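Local coordinates for protein racemase (Pseudovibrio sp. JE062, PDB 3MKC) that belongs to the enolase superfamily, in which an N-terminal capping domain packs against a C-terminal barrel of the TIM type, at residues 328-333 and 367-372; 110-115 and 319-324; 116-121 and 127-132. One frame throughout, in Å; residues are numbered along the deposited sequence.

Interaction 1: 328-333 and 367-372; sequences YQFAVG and AKPTAP
The CA atoms of Phe-330 and Lys-368 lie 7.4 Å apart where the last turn of helix 319-331 passes the loop that follows strand 366-367. Both belong to the TIM-barrel-like C-terminal domain of the enolase superfamily, and the contact illustrates how one aromatic ring can tie an outer helix to a neighbouring loop. The two segments share just 147 Å² of buried surface. Tyr-328 O accepts from both Val-332 N and Gly-333 N near the end of its segment, and it is from this turn that the phenyl group of Phe-330, swung out by a first torsion of -91°, is directed at the loop. Lys-368 brings CB over one face of the ring, the two side chains crossing at about a right angle, and its CG comes within 3.4 Å of Phe-330 CE1. Pro-369 approaches obliquely, with its CD 3.7 Å from Phe-330 CD2. The lysine chain then bends at its third torsion and carries the ammonium group away from the ring, so the aliphatic root does the packing. Tyr-127, from helix 126-129, touches both Lys-368 and Pro-369 and extends the cluster. Peptide atoms contribute as well: Ala-367 O lies 3.4 Å from Phe-330 CE2, at a slant to the ring, and Lys-368 N sits 3.4 Å from Phe-330 CZ.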
ATOM      1  N   TYR A 328       5.362  -8.691   1.164  1.00 10.83           N
ATOM      2  CA  TYR A 328       5.220  -8.046   2.468  1.00 11.08           C
ATOM      3  C   TYR A 328       4.401  -8.925   3.419  1.00 11.02           C
ATOM      4  O   TYR A 328       4.834  -9.239   4.531  1.00 11.56           O
ATOM      5  CB  TYR A 328       4.518  -6.690   2.314  1.00 12.02           C
ATOM      6  CG  TYR A 328       4.029  -6.137   3.638  1.00 10.87           C
ATOM      7  CD1 TYR A 328       4.886  -5.435   4.480  1.00 13.19           C
ATOM      8  CD2 TYR A 328       2.736  -6.415   4.093  1.00 12.93           C
ATOM      9  CE1 TYR A 328       4.473  -5.029   5.750  1.00 12.09           C
ATOM     10  CE2 TYR A 328       2.315  -6.017   5.359  1.00 12.28           C
ATOM     11  CZ  TYR A 328       3.191  -5.329   6.185  1.00 13.79           C
ATOM     12  OH  TYR A 328       2.803  -4.970   7.458  1.00 12.12           O
ATOM     13  N   GLN A 329       3.219  -9.342   2.975  1.00 12.05           N
ATOM     14  CA  GLN A 329       2.359 -10.146   3.837  1.00 11.46           C
ATOM     15  C   GLN A 329       2.991 -11.461   4.266  1.00 11.73           C
ATOM     16  O   GLN A 329       2.753 -11.934   5.372  1.00 13.93           O
ATOM     17  CB  GLN A 329       1.007 -10.417   3.171  1.00 13.09           C
ATOM     18  CG  GLN A 329      -0.016 -11.036   4.125  1.00 14.38           C
ATOM     19  CD  GLN A 329      -0.515 -10.052   5.178  1.00 16.91           C
ATOM     20  OE1 GLN A 329       0.055  -8.976   5.365  1.00 14.16           O
ATOM     21  NE2 GLN A 329      -1.580 -10.427   5.881  1.00 15.30           N
ATOM     22  N   PHE A 330       3.801 -12.059   3.401  1.00 12.23           N
ATOM     23  CA  PHE A 330       4.445 -13.316   3.760  1.00 12.70           C
ATOM     24  C   PHE A 330       5.531 -13.180   4.823  1.00 12.18           C
ATOM     25  O   PHE A 330       5.554 -13.932   5.799  1.00 12.93           O
ATOM     26  CB  PHE A 330       5.050 -13.977   2.519  1.00 12.18           C
ATOM     27  CG  PHE A 330       4.116 -14.929   1.830  1.00 16.00           C
ATOM     28  CD1 PHE A 330       3.812 -16.159   2.410  1.00 14.48           C
ATOM     29  CD2 PHE A 330       3.514 -14.586   0.622  1.00 14.90           C
ATOM     30  CE1 PHE A 330       2.915 -17.039   1.795  1.00 16.31           C
ATOM     31  CE2 PHE A 330       2.617 -15.457   0.002  1.00 16.51           C
ATOM     32  CZ  PHE A 330       2.318 -16.688   0.596  1.00 15.57           C
ATOM     33  N   ALA A 331       6.417 -12.205   4.649  1.00 11.92           N
ATOM     34  CA  ALA A 331       7.535 -12.047   5.574  1.00 12.22           C
ATOM     35  C   ALA A 331       7.376 -11.023   6.691  1.00 11.73           C
ATOM     36  O   ALA A 331       7.982 -11.170   7.750  1.00 14.13           O
ATOM     37  CB  ALA A 331       8.789 -11.723   4.786  1.00 13.68           C
ATOM     38  N   VAL A 332       6.571  -9.998   6.448  1.00 13.12           N
ATOM     39  CA  VAL A 332       6.400  -8.908   7.408  1.00 12.60           C
ATOM     40  C   VAL A 332       5.024  -8.781   8.044  1.00 12.87           C
ATOM     41  O   VAL A 332       4.916  -8.500   9.240  1.00 13.67           O
ATOM     42  CB  VAL A 332       6.729  -7.560   6.730  1.00 12.03           C
ATOM     43  CG1 VAL A 332       6.791  -6.445   7.766  1.00 12.33           C
ATOM     44  CG2 VAL A 332       8.046  -7.676   5.966  1.00 12.20           C
ATOM     45  N   GLY A 333       3.979  -8.972   7.240  1.00 14.54           N
ATOM     46  CA  GLY A 333       2.611  -8.851   7.722  1.00 12.21           C
ATOM     47  C   GLY A 333       2.313  -9.449   9.082  1.00 12.63           C
ATOM     48  O   GLY A 333       2.757 -10.554   9.400  1.00 14.67           O
ATOM     49  N   ALA A 367      -0.138 -18.141  -2.959  1.00 18.73           N
ATOM     50  CA  ALA A 367       0.895 -19.084  -2.553  1.00 18.91           C
ATOM     51  C   ALA A 367       2.198 -18.305  -2.462  1.00 17.67           C
ATOM     52  O   ALA A 367       2.279 -17.168  -2.924  1.00 16.99           O
ATOM     53  CB  ALA A 367       1.029 -20.198  -3.590  1.00 19.62           C
ATOM     54  N   LYS A 368       3.218 -18.917  -1.876  1.00 18.72           N
ATOM     55  CA  LYS A 368       4.512 -18.256  -1.745  1.00 19.09           C
ATOM     56  C   LYS A 368       5.123 -17.938  -3.102  1.00 19.85           C
ATOM     57  O   LYS A 368       5.130 -18.779  -3.997  1.00 18.56           O
ATOM     58  CB  LYS A 368       5.475 -19.139  -0.948  1.00 21.66           C
ATOM     59  CG  LYS A 368       4.978 -19.446   0.459  1.00 24.97           C
ATOM     60  CD  LYS A 368       6.081 -19.987   1.355  1.00 26.98           C
ATOM     61  CE  LYS A 368       6.578 -21.336   0.907  1.00 28.22           C
ATOM     62  NZ  LYS A 368       7.516 -21.914   1.919  1.00 30.01           N
ATOM     63  N   PRO A 369       5.622 -16.705  -3.287  1.00 20.15           N
ATOM     64  CA  PRO A 369       6.227 -16.352  -4.573  1.00 19.97           C
ATOM     65  C   PRO A 369       7.407 -17.280  -4.851  1.00 20.45           C
ATOM     66  O   PRO A 369       8.114 -17.676  -3.930  1.00 20.99           O
ATOM     67  CB  PRO A 369       6.657 -14.905  -4.359  1.00 20.12           C
ATOM     68  CG  PRO A 369       5.583 -14.383  -3.453  1.00 20.57           C
ATOM     69  CD  PRO A 369       5.450 -15.508  -2.442  1.00 20.77           C
ATOM     70  N   THR A 370       7.614 -17.633  -6.116  1.00 22.36           N
ATOM     71  CA  THR A 370       8.703 -18.532  -6.478  1.00 23.20           C
ATOM     72  C   THR A 370       9.767 -17.897  -7.367  1.00 23.16           C
ATOM     73  O   THR A 370      10.769 -18.539  -7.697  1.00 24.45           O
ATOM     74  CB  THR A 370       8.165 -19.774  -7.204  1.00 24.16           C
ATOM     75  OG1 THR A 370       7.368 -19.358  -8.317  1.00 23.85           O
ATOM     76  CG2 THR A 370       7.315 -20.621  -6.262  1.00 24.76           C
ATOM     77  N   ALA A 371       9.557 -16.645  -7.758  1.00 21.99           N
ATOM     78  CA  ALA A 371      10.518 -15.964  -8.614  1.00 21.52           C
ATOM     79  C   ALA A 371      11.448 -15.063  -7.812  1.00 21.22           C
ATOM     80  O   ALA A 371      11.110 -14.637  -6.704  1.00 20.92           O
ATOM     81  CB  ALA A 371       9.786 -15.142  -9.671  1.00 21.08           C
ATOM     82  N   PRO A 372      12.641 -14.779  -8.356  1.00 19.55           N
ATOM     83  CA  PRO A 372      13.612 -13.916  -7.678  1.00 20.23           C
ATOM     84  C   PRO A 372      13.033 -12.509  -7.557  1.00 19.54           C
ATOM     85  O   PRO A 372      12.179 -12.119  -8.352  1.00 18.08           O
ATOM     86  CB  PRO A 372      14.817 -13.951  -8.612  1.00 20.50           C
ATOM     87  CG  PRO A 372      14.724 -15.320  -9.229  1.00 19.87           C
ATOM     88  CD  PRO A 372      13.249 -15.421  -9.537  1.00 20.22           C
TER

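Interaction 2: 110-115 and 319-324; sequences IDMALY and GITSAA
At the interface between the capping domain and the barrel domain, a hallmark of the enolase superfamily, Met-112 of helix 102-122 reaches Ile-320, Thr-321 and Ala-324 of helix 319-331. It exemplifies a single long side chain spanning two well-separated helices: the axes of the two segments approach no closer than 11.1 Å, and their directions differ by 63°. Met-112, modelled as selenomethionine, has CG anti to its own backbone nitrogen (chi1 -170°) and an extended second torsion, which sends the selenium straight across before the chain bends at the third. There SE lies 3.9 Å from Ile-320 CG2, the side chains meeting at a slant. Ala-324 CB touches the shaft as well as the selenium, at 4.1 Å from both Met-112 CG and SE. Thr-321 crosses at nearly a right angle, its OG1 4.1 Å from Met-112 SE. That hydroxyl finds its polar partners elsewhere, hydrogen-bonding Glu-47 of the capping domain and Asn-289. What passes between the two segments is therefore probably mainly dispersion, and the helices are joined here by apolar fit without directional bonding.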
ATOM      1  N   ILE A 110      12.361   3.775  -4.848  1.00 15.22           N
ATOM      2  CA  ILE A 110      13.711   3.249  -4.957  1.00 14.14           C
ATOM      3  C   ILE A 110      13.884   2.063  -4.005  1.00 14.17           C
ATOM      4  O   ILE A 110      14.472   1.054  -4.374  1.00 15.31           O
ATOM      5  CB  ILE A 110      14.773   4.338  -4.641  1.00 15.40           C
ATOM      6  CG1 ILE A 110      14.665   5.478  -5.662  1.00 16.71           C
ATOM      7  CG2 ILE A 110      16.168   3.734  -4.681  1.00 17.33           C
ATOM      8  CD1 ILE A 110      15.585   6.656  -5.380  1.00 15.73           C
ATOM      9  N   ASP A 111      13.362   2.177  -2.784  1.00 13.05           N
ATOM     10  CA  ASP A 111      13.495   1.087  -1.820  1.00 11.60           C
ATOM     11  C   ASP A 111      12.876  -0.199  -2.359  1.00 11.13           C
ATOM     12  O   ASP A 111      13.468  -1.272  -2.276  1.00 13.26           O
ATOM     13  CB  ASP A 111      12.817   1.448  -0.501  1.00 11.95           C
ATOM     14  CG  ASP A 111      12.947   0.349   0.537  1.00  9.69           C
ATOM     15  OD1 ASP A 111      14.070   0.135   1.050  1.00 12.28           O
ATOM     16  OD2 ASP A 111      11.924  -0.306   0.834  1.00 11.14           O
HETATM   17  N   MSE A 112      11.676  -0.074  -2.912  1.00 13.95           N
HETATM   18  CA  MSE A 112      10.960  -1.209  -3.475  1.00 13.53           C
HETATM   19  C   MSE A 112      11.775  -1.847  -4.593  1.00 15.47           C
HETATM   20  O   MSE A 112      11.872  -3.073  -4.688  1.00 16.45           O
HETATM   21  CB  MSE A 112       9.618  -0.737  -4.029  1.00 17.71           C
HETATM   22  CG  MSE A 112       8.672  -1.854  -4.417  1.00 20.25           C
HETATM   23 SE   MSE A 112       6.989  -1.148  -5.029  1.00 32.10          SE
HETATM   24  CE  MSE A 112       6.927   0.375  -3.826  1.00  6.99           C
ATOM     25  N   ALA A 113      12.364  -1.010  -5.439  1.00 15.13           N
ATOM     26  CA  ALA A 113      13.158  -1.506  -6.562  1.00 15.37           C
ATOM     27  C   ALA A 113      14.425  -2.238  -6.120  1.00 15.54           C
ATOM     28  O   ALA A 113      14.938  -3.092  -6.843  1.00 15.05           O
ATOM     29  CB  ALA A 113      13.516  -0.354  -7.488  1.00 16.57           C
ATOM     30  N   LEU A 114      14.939  -1.905  -4.940  1.00 14.95           N
ATOM     31  CA  LEU A 114      16.140  -2.569  -4.451  1.00 15.92           C
ATOM     32  C   LEU A 114      15.833  -4.001  -4.050  1.00 15.85           C
ATOM     33  O   LEU A 114      16.663  -4.889  -4.216  1.00 14.55           O
ATOM     34  CB  LEU A 114      16.737  -1.809  -3.267  1.00 16.62           C
ATOM     35  CG  LEU A 114      17.380  -0.471  -3.640  1.00 19.37           C
ATOM     36  CD1 LEU A 114      17.864   0.225  -2.384  1.00 19.31           C
ATOM     37  CD2 LEU A 114      18.536  -0.706  -4.611  1.00 20.41           C
ATOM     38  N   TYR A 115      14.636  -4.229  -3.522  1.00 16.43           N
ATOM     39  CA  TYR A 115      14.261  -5.580  -3.134  1.00 15.86           C
ATOM     40  C   TYR A 115      14.163  -6.445  -4.384  1.00 16.30           C
ATOM     41  O   TYR A 115      14.507  -7.623  -4.364  1.00 16.97           O
ATOM     42  CB  TYR A 115      12.926  -5.560  -2.380  1.00 15.22           C
ATOM     43  CG  TYR A 115      13.097  -5.170  -0.933  1.00 15.21           C
ATOM     44  CD1 TYR A 115      13.484  -6.114   0.019  1.00 15.59           C
ATOM     45  CD2 TYR A 115      12.957  -3.845  -0.524  1.00 17.48           C
ATOM     46  CE1 TYR A 115      13.734  -5.748   1.335  1.00 14.09           C
ATOM     47  CE2 TYR A 115      13.208  -3.466   0.796  1.00 14.50           C
ATOM     48  CZ  TYR A 115      13.599  -4.422   1.714  1.00 16.70           C
ATOM     49  OH  TYR A 115      13.888  -4.056   3.009  1.00 15.44           O
ATOM     50  N   GLY A 319       0.644  -3.273 -10.760  1.00 17.60           N
ATOM     51  CA  GLY A 319       1.073  -4.613 -10.412  1.00 17.28           C
ATOM     52  C   GLY A 319       2.394  -4.630  -9.667  1.00 16.96           C
ATOM     53  O   GLY A 319       2.739  -5.620  -9.023  1.00 17.10           O
ATOM     54  N   ILE A 320       3.144  -3.536  -9.753  1.00 16.06           N
ATOM     55  CA  ILE A 320       4.429  -3.462  -9.072  1.00 16.08           C
ATOM     56  C   ILE A 320       4.236  -3.471  -7.554  1.00 17.16           C
ATOM     57  O   ILE A 320       4.909  -4.207  -6.832  1.00 15.84           O
ATOM     58  CB  ILE A 320       5.199  -2.192  -9.477  1.00 16.94           C
ATOM     59  CG1 ILE A 320       5.451  -2.204 -10.992  1.00 16.26           C
ATOM     60  CG2 ILE A 320       6.521  -2.125  -8.729  1.00 16.44           C
ATOM     61  CD1 ILE A 320       6.237  -1.004 -11.498  1.00 19.02           C
ATOM     62  N   THR A 321       3.309  -2.651  -7.076  1.00 17.16           N
ATOM     63  CA  THR A 321       3.039  -2.588  -5.646  1.00 18.29           C
ATOM     64  C   THR A 321       2.284  -3.837  -5.180  1.00 19.68           C
ATOM     65  O   THR A 321       2.506  -4.323  -4.069  1.00 20.07           O
ATOM     66  CB  THR A 321       2.246  -1.313  -5.294  1.00 18.15           C
ATOM     67  OG1 THR A 321       3.052  -0.164  -5.590  1.00 18.19           O
ATOM     68  CG2 THR A 321       1.868  -1.292  -3.814  1.00 15.68           C
ATOM     69  N   SER A 322       1.400  -4.368  -6.023  1.00 20.45           N
ATOM     70  CA  SER A 322       0.666  -5.574  -5.643  1.00 20.27           C
ATOM     71  C   SER A 322       1.643  -6.720  -5.383  1.00 19.71           C
ATOM     72  O   SER A 322       1.418  -7.547  -4.499  1.00 19.03           O
ATOM     73  CB  SER A 322      -0.326  -5.981  -6.738  1.00 23.67           C
ATOM     74  OG  SER A 322      -1.479  -5.154  -6.719  1.00 28.52           O
ATOM     75  N   ALA A 323       2.730  -6.767  -6.150  1.00 17.27           N
ATOM     76  CA  ALA A 323       3.727  -7.811  -5.971  1.00 17.92           C
ATOM     77  C   ALA A 323       4.438  -7.617  -4.633  1.00 17.36           C
ATOM     78  O   ALA A 323       4.634  -8.572  -3.872  1.00 18.28           O
ATOM     79  CB  ALA A 323       4.741  -7.774  -7.111  1.00 18.00           C
ATOM     80  N   ALA A 324       4.827  -6.378  -4.352  1.00 15.97           N
ATOM     81  CA  ALA A 324       5.512  -6.075  -3.103  1.00 16.05           C
ATOM     82  C   ALA A 324       4.607  -6.429  -1.930  1.00 14.38           C
ATOM     83  O   ALA A 324       5.077  -6.937  -0.912  1.00 17.21           O
ATOM     84  CB  ALA A 324       5.893  -4.592  -3.044  1.00 14.93           C
TER

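Interaction 3: 116-121 and 127-132; sequences DLAGKQ and YQLLGG
Leu-129 aims its CD1 methyl at helix 102-122, where it meets the CB of Ala-118 and the bare backbone at Gly-119. The case shows how a short helical turn can be laid against the helix before it through one branched side chain. Both the leucine and Ala-118 direct their CB atoms toward the opposite segment, so the approach is methyl to methyl, with Leu-129 CD1 3.7 Å from Ala-118 CB. The same methyl rests on the main chain next door, 3.6 Å from Gly-119 N. Two torsions of Leu-129 explain the reach: CG stands anti to the carbonyl carbon (chi1 -64°), and CD1 continues the line away from CA (chi2 -178°), making this branch the leading one. The contact is small, 90 Å² over both sides, and is made by van der Waals contact, one methyl against a methyl and a backbone nitrogen.

Behind the leucine, the short helical turn at 127-129, loosely held by its own backbone bonds, ends in a Schellman motif. Gly-131, at a phi of 122°, adopts a backbone shape suited to glycine, while Gly-132 N bonds back to Tyr-127 O at 2.9 Å and Gly-131 N to Gln-128 O at 3.1 Å.

Leu-122 and Val-124 also pack on Leu-129, closing the connection between the two helices. On another flank of helix 102-122, Leu-117 lies against Val-36 of strand 29-38, whereas Tyr-127 and Leu-130 lean on Ala-331 of helix 319-331, which places this turn between helix 102-122 and helix 319-331.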
ATOM      1  N   ASP A 116      13.698  -5.850  -5.479  1.00 16.37           N
ATOM      2  CA  ASP A 116      13.568  -6.589  -6.727  1.00 16.23           C
ATOM      3  C   ASP A 116      14.962  -6.862  -7.279  1.00 17.58           C
ATOM      4  O   ASP A 116      15.278  -7.988  -7.655  1.00 17.58           O
ATOM      5  CB  ASP A 116      12.730  -5.786  -7.726  1.00 15.96           C
ATOM      6  CG  ASP A 116      12.348  -6.591  -8.965  1.00 18.02           C
ATOM      7  OD1 ASP A 116      12.137  -7.814  -8.842  1.00 17.03           O
ATOM      8  OD2 ASP A 116      12.237  -5.990 -10.055  1.00 17.00           O
ATOM      9  N   LEU A 117      15.801  -5.833  -7.306  1.00 16.43           N
ATOM     10  CA  LEU A 117      17.157  -5.982  -7.819  1.00 17.76           C
ATOM     11  C   LEU A 117      18.010  -6.935  -6.981  1.00 17.06           C
ATOM     12  O   LEU A 117      18.620  -7.859  -7.520  1.00 16.70           O
ATOM     13  CB  LEU A 117      17.834  -4.614  -7.905  1.00 17.35           C
ATOM     14  CG  LEU A 117      19.295  -4.590  -8.346  1.00 19.58           C
ATOM     15  CD1 LEU A 117      19.469  -5.400  -9.635  1.00 17.76           C
ATOM     16  CD2 LEU A 117      19.729  -3.142  -8.545  1.00 18.95           C
ATOM     17  N   ALA A 118      18.049  -6.721  -5.667  1.00 15.92           N
ATOM     18  CA  ALA A 118      18.844  -7.570  -4.779  1.00 16.76           C
ATOM     19  C   ALA A 118      18.431  -9.035  -4.888  1.00 17.51           C
ATOM     20  O   ALA A 118      19.274  -9.936  -4.867  1.00 17.08           O
ATOM     21  CB  ALA A 118      18.702  -7.099  -3.332  1.00 16.05           C
ATOM     22  N   GLY A 119      17.128  -9.265  -4.993  1.00 17.17           N
ATOM     23  CA  GLY A 119      16.634 -10.624  -5.106  1.00 18.02           C
ATOM     24  C   GLY A 119      17.082 -11.247  -6.412  1.00 19.42           C
ATOM     25  O   GLY A 119      17.543 -12.388  -6.443  1.00 20.94           O
ATOM     26  N   LYS A 120      16.948 -10.500  -7.501  1.00 19.58           N
ATOM     27  CA  LYS A 120      17.336 -11.016  -8.807  1.00 19.79           C
ATOM     28  C   LYS A 120      18.823 -11.323  -8.891  1.00 20.10           C
ATOM     29  O   LYS A 120      19.217 -12.286  -9.547  1.00 21.68           O
ATOM     30  CB  LYS A 120      16.900 -10.041  -9.906  1.00 20.21           C
ATOM     31  CG  LYS A 120      15.382 -10.022 -10.092  1.00 18.96           C
ATOM     32  CD  LYS A 120      14.898  -8.873 -10.971  1.00 22.12           C
ATOM     33  CE  LYS A 120      15.313  -9.029 -12.425  1.00 20.78           C
ATOM     34  NZ  LYS A 120      14.723  -7.940 -13.272  1.00 19.81           N
ATOM     35  N   GLN A 121      19.650 -10.525  -8.221  1.00 19.21           N
ATOM     36  CA  GLN A 121      21.086 -10.771  -8.224  1.00 19.47           C
ATOM     37  C   GLN A 121      21.378 -12.064  -7.461  1.00 20.04           C
ATOM     38  O   GLN A 121      22.158 -12.906  -7.908  1.00 19.97           O
ATOM     39  CB  GLN A 121      21.853  -9.619  -7.548  1.00 18.71           C
ATOM     40  CG  GLN A 121      21.785  -8.251  -8.236  1.00 16.87           C
ATOM     41  CD  GLN A 121      22.689  -7.224  -7.560  1.00 19.40           C
ATOM     42  OE1 GLN A 121      22.786  -7.184  -6.334  1.00 18.67           O
ATOM     43  NE2 GLN A 121      23.348  -6.382  -8.358  1.00 17.50           N
ATOM     44  N   TYR A 127      10.565 -11.780  -0.392  1.00 16.51           N
ATOM     45  CA  TYR A 127      10.164 -12.106   0.971  1.00 16.66           C
ATOM     46  C   TYR A 127      11.244 -12.834   1.774  1.00 16.42           C
ATOM     47  O   TYR A 127      11.251 -12.776   3.008  1.00 16.22           O
ATOM     48  CB  TYR A 127       8.842 -12.896   0.965  1.00 17.20           C
ATOM     49  CG  TYR A 127       8.964 -14.369   0.647  1.00 17.00           C
ATOM     50  CD1 TYR A 127       9.327 -15.280   1.632  1.00 18.20           C
ATOM     51  CD2 TYR A 127       8.727 -14.851  -0.642  1.00 18.75           C
ATOM     52  CE1 TYR A 127       9.456 -16.630   1.354  1.00 17.01           C
ATOM     53  CE2 TYR A 127       8.851 -16.207  -0.933  1.00 17.20           C
ATOM     54  CZ  TYR A 127       9.216 -17.089   0.073  1.00 19.22           C
ATOM     55  OH  TYR A 127       9.332 -18.432  -0.193  1.00 18.67           O
ATOM     56  N   GLN A 128      12.173 -13.503   1.095  1.00 15.04           N
ATOM     57  CA  GLN A 128      13.232 -14.197   1.817  1.00 16.78           C
ATOM     58  C   GLN A 128      14.279 -13.196   2.289  1.00 16.64           C
ATOM     59  O   GLN A 128      14.885 -13.382   3.337  1.00 19.67           O
ATOM     60  CB  GLN A 128      13.869 -15.281   0.949  1.00 18.27           C
ATOM     61  CG  GLN A 128      12.878 -16.364   0.557  1.00 20.05           C
ATOM     62  CD  GLN A 128      13.541 -17.600  -0.011  1.00 22.44           C
ATOM     63  OE1 GLN A 128      14.557 -17.514  -0.696  1.00 20.60           O
ATOM     64  NE2 GLN A 128      12.954 -18.760   0.259  1.00 21.94           N
ATOM     65  N   LEU A 129      14.477 -12.128   1.520  1.00 17.77           N
ATOM     66  CA  LEU A 129      15.427 -11.093   1.916  1.00 19.04           C
ATOM     67  C   LEU A 129      14.840 -10.364   3.128  1.00 19.71           C
ATOM     68  O   LEU A 129      15.573  -9.795   3.933  1.00 21.76           O
ATOM     69  CB  LEU A 129      15.664 -10.092   0.778  1.00 20.14           C
ATOM     70  CG  LEU A 129      16.319 -10.631  -0.500  1.00 21.64           C
ATOM     71  CD1 LEU A 129      16.518  -9.483  -1.495  1.00 20.89           C
ATOM     72  CD2 LEU A 129      17.653 -11.283  -0.166  1.00 21.68           C
ATOM     73  N   LEU A 130      13.516 -10.384   3.253  1.00 18.22           N
ATOM     74  CA  LEU A 130      12.852  -9.738   4.388  1.00 18.00           C
ATOM     75  C   LEU A 130      12.745 -10.662   5.605  1.00 18.56           C
ATOM     76  O   LEU A 130      12.146 -10.289   6.614  1.00 18.86           O
ATOM     77  CB  LEU A 130      11.460  -9.245   3.994  1.00 16.02           C
ATOM     78  CG  LEU A 130      11.406  -7.964   3.154  1.00 17.91           C
ATOM     79  CD1 LEU A 130      10.072  -7.858   2.437  1.00 17.10           C
ATOM     80  CD2 LEU A 130      11.642  -6.760   4.052  1.00 15.96           C
ATOM     81  N   GLY A 131      13.312 -11.864   5.514  1.00 16.87           N
ATOM     82  CA  GLY A 131      13.281 -12.768   6.655  1.00 18.61           C
ATOM     83  C   GLY A 131      12.649 -14.136   6.468  1.00 17.51           C
ATOM     84  O   GLY A 131      12.734 -14.984   7.355  1.00 17.23           O
ATOM     85  N   GLY A 132      12.016 -14.362   5.324  1.00 17.63           N
ATOM     86  CA  GLY A 132      11.383 -15.647   5.100  1.00 15.36           C
ATOM     87  C   GLY A 132       9.992 -15.677   5.704  1.00 15.49           C
ATOM     88  O   GLY A 132       9.512 -14.673   6.236  1.00 15.29           O
TER

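Overall arrangement
The three contacts form a compact group, their centres 10 to 12 Å apart, built round two long helices. Helix 102-122 serves interactions 2 and 3, and helix 319-331 serves interactions 1 and 2. Along the chain, interaction 3 is local and falls within the 203 residues that interaction 2 bridges; interaction 1 follows, at the far end of helix 319-331. Direct packing links the group: Ala-331 CB lies 3.4 Å from Gly-132 O, and Tyr-115 CE1 lies 3.6 Å from Leu-130 CD2. The turn at 127-132 thus touches both long helices, so in this region the capping and barrel domains meet at several linked points and not at one.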